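Local atomic coordinates of a novel designed pore protein (Synthetic construct, PDB entry 6TMS), a protein that probably forms a pore, as a designed helical hairpin found in a six-chain assembly. Residues 14-17 with 18-22; 43-46 with 47-51. All blocks are in the same frame, centred on the assembly; numbering follows the deposited sequence.

Contact 1: 14-17 with 18-22; sequences EAEK and KLYKL
Glu-14 and Lys-18, one turn apart on helix 2-32, are joined by a salt bridge between carboxylate oxygen OE2 and ammonium NZ, 2.9 Å apart. As a hydrogen bond it is weak. The lysine's CG, anti to its carbonyl carbon (chi1 -39°), runs back beside the Glu-14 carbonyl, and a bend at chi3 then turns NZ to the acid. Glu-14 bends at chi2 to meet it, and the two side chains cross at a slant. Lys-18 NZ has a second partner, forming a salt bridge with an acidic side chain of a neighbouring subunit.

The backbone donors of residues 18-21 are satisfied by i to i+4 bonds. Lys-18 N donates to Glu-14 O at 3.1 Å, so this pair is tied at both backbone and side chain. Leu-19 N and Tyr-20 N likewise reach Ala-15 O and Glu-16 O. Lys-21 N bonds to Lys-17 O at 3.3 Å, with a more bent N-H...O angle (140°).

Glu-16 and Tyr-20 lie alongside each other and point the same way. The Glu-16 carbonyl oxygen sits over one face of the phenol ring, offset toward its rim, while the aliphatic part of the glutamate follows the ring, with CB 4.0 Å from Tyr-20 CE2. At the far end Glu-16 OE2 and Tyr-20 OH are 3.3 Å apart, the carboxylate turned 66° from the ring plane. Leu-19 packs on Ala-55 and Leu-59 of helix 39-68, and Glu-16 also touches Leu-59.

The chemistry implies a helix of distinct sides: leucine at the hairpin interface, and, facing the neighbouring subunit, Lys-18, whose NZ is shared between Glu-14 and an acid of that subunit and so probably offsets the repulsion between carboxylates there.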
loop_
_atom_site.group_PDB
_atom_site.type_symbol
_atom_site.label_atom_id
_atom_site.label_comp_id
_atom_site.label_asym_id
_atom_site.label_seq_id
_atom_site.Cartn_x
_atom_site.Cartn_y
_atom_site.Cartn_z
ATOM N N GLU F 14 -5.661 12.495 -15.536
ATOM C CA GLU F 14 -4.225 12.742 -15.581
ATOM C C GLU F 14 -3.458 11.600 -14.942
ATOM O O GLU F 14 -2.373 11.189 -15.410
ATOM C CB GLU F 14 -4.008 14.069 -14.852
ATOM C CG GLU F 14 -2.645 14.376 -14.255
ATOM C CD GLU F 14 -2.494 13.999 -12.773
ATOM O OE1 GLU F 14 -3.483 14.011 -12.000
ATOM O OE2 GLU F 14 -1.339 13.739 -12.376
ATOM N N ALA F 15 -4.084 11.020 -13.930
ATOM C CA ALA F 15 -3.539 9.864 -13.250
ATOM C C ALA F 15 -3.527 8.656 -14.164
ATOM O O ALA F 15 -2.513 7.953 -14.276
ATOM C CB ALA F 15 -4.399 9.591 -12.022
ATOM N N GLU F 16 -4.642 8.432 -14.864
ATOM C CA GLU F 16 -4.692 7.356 -15.842
ATOM C C GLU F 16 -3.571 7.514 -16.844
ATOM O O GLU F 16 -2.863 6.542 -17.186
ATOM C CB GLU F 16 -6.051 7.361 -16.544
ATOM C CG GLU F 16 -7.149 6.577 -15.848
ATOM C CD GLU F 16 -8.467 6.603 -16.617
ATOM O OE1 GLU F 16 -8.997 7.724 -16.780
ATOM O OE2 GLU F 16 -8.982 5.535 -17.041
ATOM N N LYS F 17 -3.340 8.760 -17.256
ATOM C CA LYS F 17 -2.376 9.000 -18.315
ATOM C C LYS F 17 -0.966 8.615 -17.826
ATOM O O LYS F 17 -0.196 7.955 -18.554
ATOM C CB LYS F 17 -2.614 10.458 -18.804
ATOM C CG LYS F 17 -1.686 11.165 -19.809
ATOM C CD LYS F 17 -0.909 12.305 -19.220
ATOM C CE LYS F 17 0.553 12.011 -19.293
ATOM N NZ LYS F 17 1.230 12.613 -18.139
ATOM N N LYS F 18 -0.651 8.857 -16.551
ATOM C CA LYS F 18 0.650 8.365 -16.069
ATOM C C LYS F 18 0.711 6.865 -15.723
ATOM O O LYS F 18 1.796 6.281 -15.806
ATOM C CB LYS F 18 1.115 9.186 -14.885
ATOM C CG LYS F 18 0.789 10.618 -15.110
ATOM C CD LYS F 18 1.403 11.587 -14.133
ATOM C CE LYS F 18 0.743 11.644 -12.779
ATOM N NZ LYS F 18 1.378 12.744 -11.987
ATOM N N LEU F 19 -0.367 6.235 -15.237
ATOM C CA LEU F 19 -0.289 4.801 -14.931
ATOM C C LEU F 19 0.134 4.054 -16.167
ATOM O O LEU F 19 0.909 3.089 -16.124
ATOM C CB LEU F 19 -1.644 4.249 -14.479
ATOM C CG LEU F 19 -1.680 2.745 -14.146
ATOM C CD1 LEU F 19 -0.848 2.474 -12.899
ATOM C CD2 LEU F 19 -3.081 2.208 -13.972
ATOM N N TYR F 20 -0.468 4.454 -17.264
ATOM C CA TYR F 20 -0.260 3.811 -18.532
ATOM C C TYR F 20 1.161 4.066 -19.027
ATOM O O TYR F 20 1.815 3.168 -19.602
ATOM C CB TYR F 20 -1.354 4.405 -19.410
ATOM C CG TYR F 20 -2.759 4.143 -18.841
ATOM C CD1 TYR F 20 -2.948 3.320 -17.746
ATOM C CD2 TYR F 20 -3.891 4.652 -19.452
ATOM C CE1 TYR F 20 -4.203 3.049 -17.262
ATOM C CE2 TYR F 20 -5.159 4.367 -18.971
ATOM C CZ TYR F 20 -5.302 3.567 -17.883
ATOM O OH TYR F 20 -6.562 3.290 -17.416
ATOM N N LYS F 21 1.666 5.257 -18.663
ATOM C CA LYS F 21 3.039 5.687 -18.931
ATOM C C LYS F 21 4.038 4.781 -18.216
ATOM O O LYS F 21 4.994 4.247 -18.808
ATOM C CB LYS F 21 3.097 7.168 -18.448
ATOM C CG LYS F 21 4.401 7.932 -18.047
ATOM C CD LYS F 21 4.222 8.777 -16.759
ATOM C CE LYS F 21 4.857 8.075 -15.594
ATOM N NZ LYS F 21 5.189 8.985 -14.496
ATOM N N LEU F 22 3.769 4.513 -16.964
ATOM C CA LEU F 22 4.677 3.677 -16.223
ATOM C C LEU F 22 4.462 2.213 -16.530
ATOM O O LEU F 22 5.331 1.394 -16.252
ATOM C CB LEU F 22 4.550 3.992 -14.748
ATOM C CG LEU F 22 5.965 3.925 -14.176
ATOM C CD1 LEU F 22 6.802 5.108 -14.714
ATOM C CD2 LEU F 22 5.999 3.844 -12.660
#

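Contact 2: 43-46 with 47-51; sequences SLQL and IAESL
Leu-44 and Ile-47 supply the apolar part of this stretch of helix 39-68. Their side chains run next to each other in the same direction and meet through the methyls, Leu-44 CD1 lying 4.1 Å from Ile-47 CD1. The isoleucine's CG1 is anti to its carbonyl carbon (chi1 -85°), which directs that branch back along the helix, and CD1 ends beside the carbonyl oxygen of Ser-43.

Among the polar side chains, Gln-45 and Glu-49 also extend side by side, their amide and carboxylate planes only 16° apart. Between the two side chains the touch is made by the methylene CG of Gln-45, 3.6 Å from Glu-49 OE2, rather than by the amide. That OE2 also lies 3.4 Å from the backbone oxygen of Gln-45, two acceptors that cannot bond to each other. The Glu-49 carboxylate faces further charge beyond these turns: OE1 comes near Glu-30 of helix 2-32, a like charge, and makes a long, weak ion pair with a basic side chain of a neighbouring subunit.

Backbone hydrogen bonds hold these turns in regular alpha-helical form. The amides of Ile-47, Ala-48, Glu-49 and Ser-50 donate to the carbonyl oxygens of Ser-43, Leu-44, Gln-45 and Leu-46, the first pair being the shortest, with Ile-47 N 2.9 Å from Ser-43 O.

Subunit packing uses two sides of the helix. Leu-46, Glu-49 and Ser-50 pack on one neighbouring chain, Leu-44, Ala-48 and Leu-51 on a second, and Ile-47 touches both. Of these, Leu-46, Ile-47, Ala-48, Ser-50 and Leu-51 are buried. Seven-residue spacing recurs from Ser-43 to Ser-50 and from Leu-44 to Leu-51. This is the spacing of the heptad repeat of coiled coils, consistent with a coiled-coil assembly of six helical hairpins.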
loop_
_atom_site.group_PDB
_atom_site.type_symbol
_atom_site.label_atom_id
_atom_site.label_comp_id
_atom_site.label_asym_id
_atom_site.label_seq_id
_atom_site.Cartn_x
_atom_site.Cartn_y
_atom_site.Cartn_z
ATOM N N SER F 43 13.376 -10.053 -7.243
ATOM C CA SER F 43 12.226 -9.817 -6.382
ATOM C C SER F 43 11.751 -8.370 -6.508
ATOM O O SER F 43 10.574 -8.072 -6.275
ATOM C CB SER F 43 12.546 -10.262 -4.962
ATOM O OG SER F 43 11.625 -11.280 -4.613
ATOM N N LEU F 44 12.661 -7.470 -6.871
ATOM C CA LEU F 44 12.331 -6.070 -7.143
ATOM C C LEU F 44 11.484 -5.902 -8.405
ATOM O O LEU F 44 10.564 -5.066 -8.455
ATOM C CB LEU F 44 13.634 -5.279 -7.297
ATOM C CG LEU F 44 14.239 -4.334 -6.220
ATOM C CD1 LEU F 44 13.389 -4.149 -4.965
ATOM C CD2 LEU F 44 15.650 -4.698 -5.784
ATOM N N GLN F 45 11.813 -6.654 -9.450
ATOM C CA GLN F 45 11.031 -6.571 -10.681
ATOM C C GLN F 45 9.593 -6.942 -10.380
ATOM O O GLN F 45 8.620 -6.285 -10.805
ATOM C CB GLN F 45 11.707 -7.528 -11.694
ATOM C CG GLN F 45 10.857 -8.206 -12.862
ATOM C CD GLN F 45 11.605 -9.349 -13.643
ATOM O OE1 GLN F 45 12.561 -9.922 -13.129
ATOM N NE2 GLN F 45 11.107 -9.714 -14.841
ATOM N N LEU F 46 9.486 -7.918 -9.508
ATOM C CA LEU F 46 8.244 -8.487 -9.032
ATOM C C LEU F 46 7.423 -7.532 -8.169
ATOM O O LEU F 46 6.191 -7.453 -8.285
ATOM C CB LEU F 46 8.704 -9.647 -8.193
ATOM C CG LEU F 46 8.389 -11.107 -8.246
ATOM C CD1 LEU F 46 9.679 -11.904 -8.544
ATOM C CD2 LEU F 46 7.830 -11.417 -6.872
ATOM N N ILE F 47 8.095 -6.850 -7.251
ATOM C CA ILE F 47 7.430 -5.936 -6.335
ATOM C C ILE F 47 6.824 -4.793 -7.108
ATOM O O ILE F 47 5.749 -4.284 -6.782
ATOM C CB ILE F 47 8.474 -5.395 -5.340
ATOM C CG1 ILE F 47 8.681 -6.313 -4.146
ATOM C CG2 ILE F 47 8.148 -3.962 -4.866
ATOM C CD1 ILE F 47 10.133 -6.366 -3.673
ATOM N N ALA F 48 7.577 -4.337 -8.101
ATOM C CA ALA F 48 7.234 -3.198 -8.933
ATOM C C ALA F 48 6.021 -3.467 -9.796
ATOM O O ALA F 48 5.244 -2.553 -10.107
ATOM C CB ALA F 48 8.439 -2.926 -9.805
ATOM N N GLU F 49 5.974 -4.680 -10.331
ATOM C CA GLU F 49 4.820 -5.172 -11.059
ATOM C C GLU F 49 3.619 -5.288 -10.135
ATOM O O GLU F 49 2.467 -5.053 -10.534
ATOM C CB GLU F 49 5.215 -6.507 -11.683
ATOM C CG GLU F 49 5.378 -6.397 -13.199
ATOM C CD GLU F 49 6.145 -7.524 -13.890
ATOM O OE1 GLU F 49 5.612 -8.072 -14.883
ATOM O OE2 GLU F 49 7.291 -7.812 -13.495
ATOM N N SER F 50 3.871 -5.701 -8.904
ATOM C CA SER F 50 2.783 -5.818 -7.955
ATOM C C SER F 50 2.243 -4.430 -7.626
ATOM O O SER F 50 1.025 -4.202 -7.588
ATOM C CB SER F 50 3.318 -6.556 -6.729
ATOM O OG SER F 50 2.293 -6.886 -5.816
ATOM N N LEU F 51 3.155 -3.469 -7.535
ATOM C CA LEU F 51 2.817 -2.092 -7.225
ATOM C C LEU F 51 2.111 -1.439 -8.388
ATOM O O LEU F 51 1.207 -0.617 -8.221
ATOM C CB LEU F 51 4.095 -1.315 -6.942
ATOM C CG LEU F 51 4.618 -1.242 -5.517
ATOM C CD1 LEU F 51 5.870 -0.415 -5.464
ATOM C CD2 LEU F 51 3.583 -0.635 -4.631
#

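In the fold
Contacts 1 and 2 occupy the two arms of one helical hairpin: residues 14-22 lie midway along helix 2-32, and residues 43-51 belong to the early turns of helix 39-68, after the connecting loop. Their centres are 18 Å apart, and their nearest atoms, about 6 Å apart, do not touch. Glu-16, Leu-19 and Leu-22 of contact 1 pack instead on helix 39-68 beyond contact 2, at Met-52, Ala-55 and Leu-59, whereas Glu-49 of contact 2 approaches Glu-30 of helix 2-32 as a like charge. Both also meet neighbouring subunits, contact 1 largely through charge and contact 2 largely through apolar packing, consistent with an oligomeric pore design.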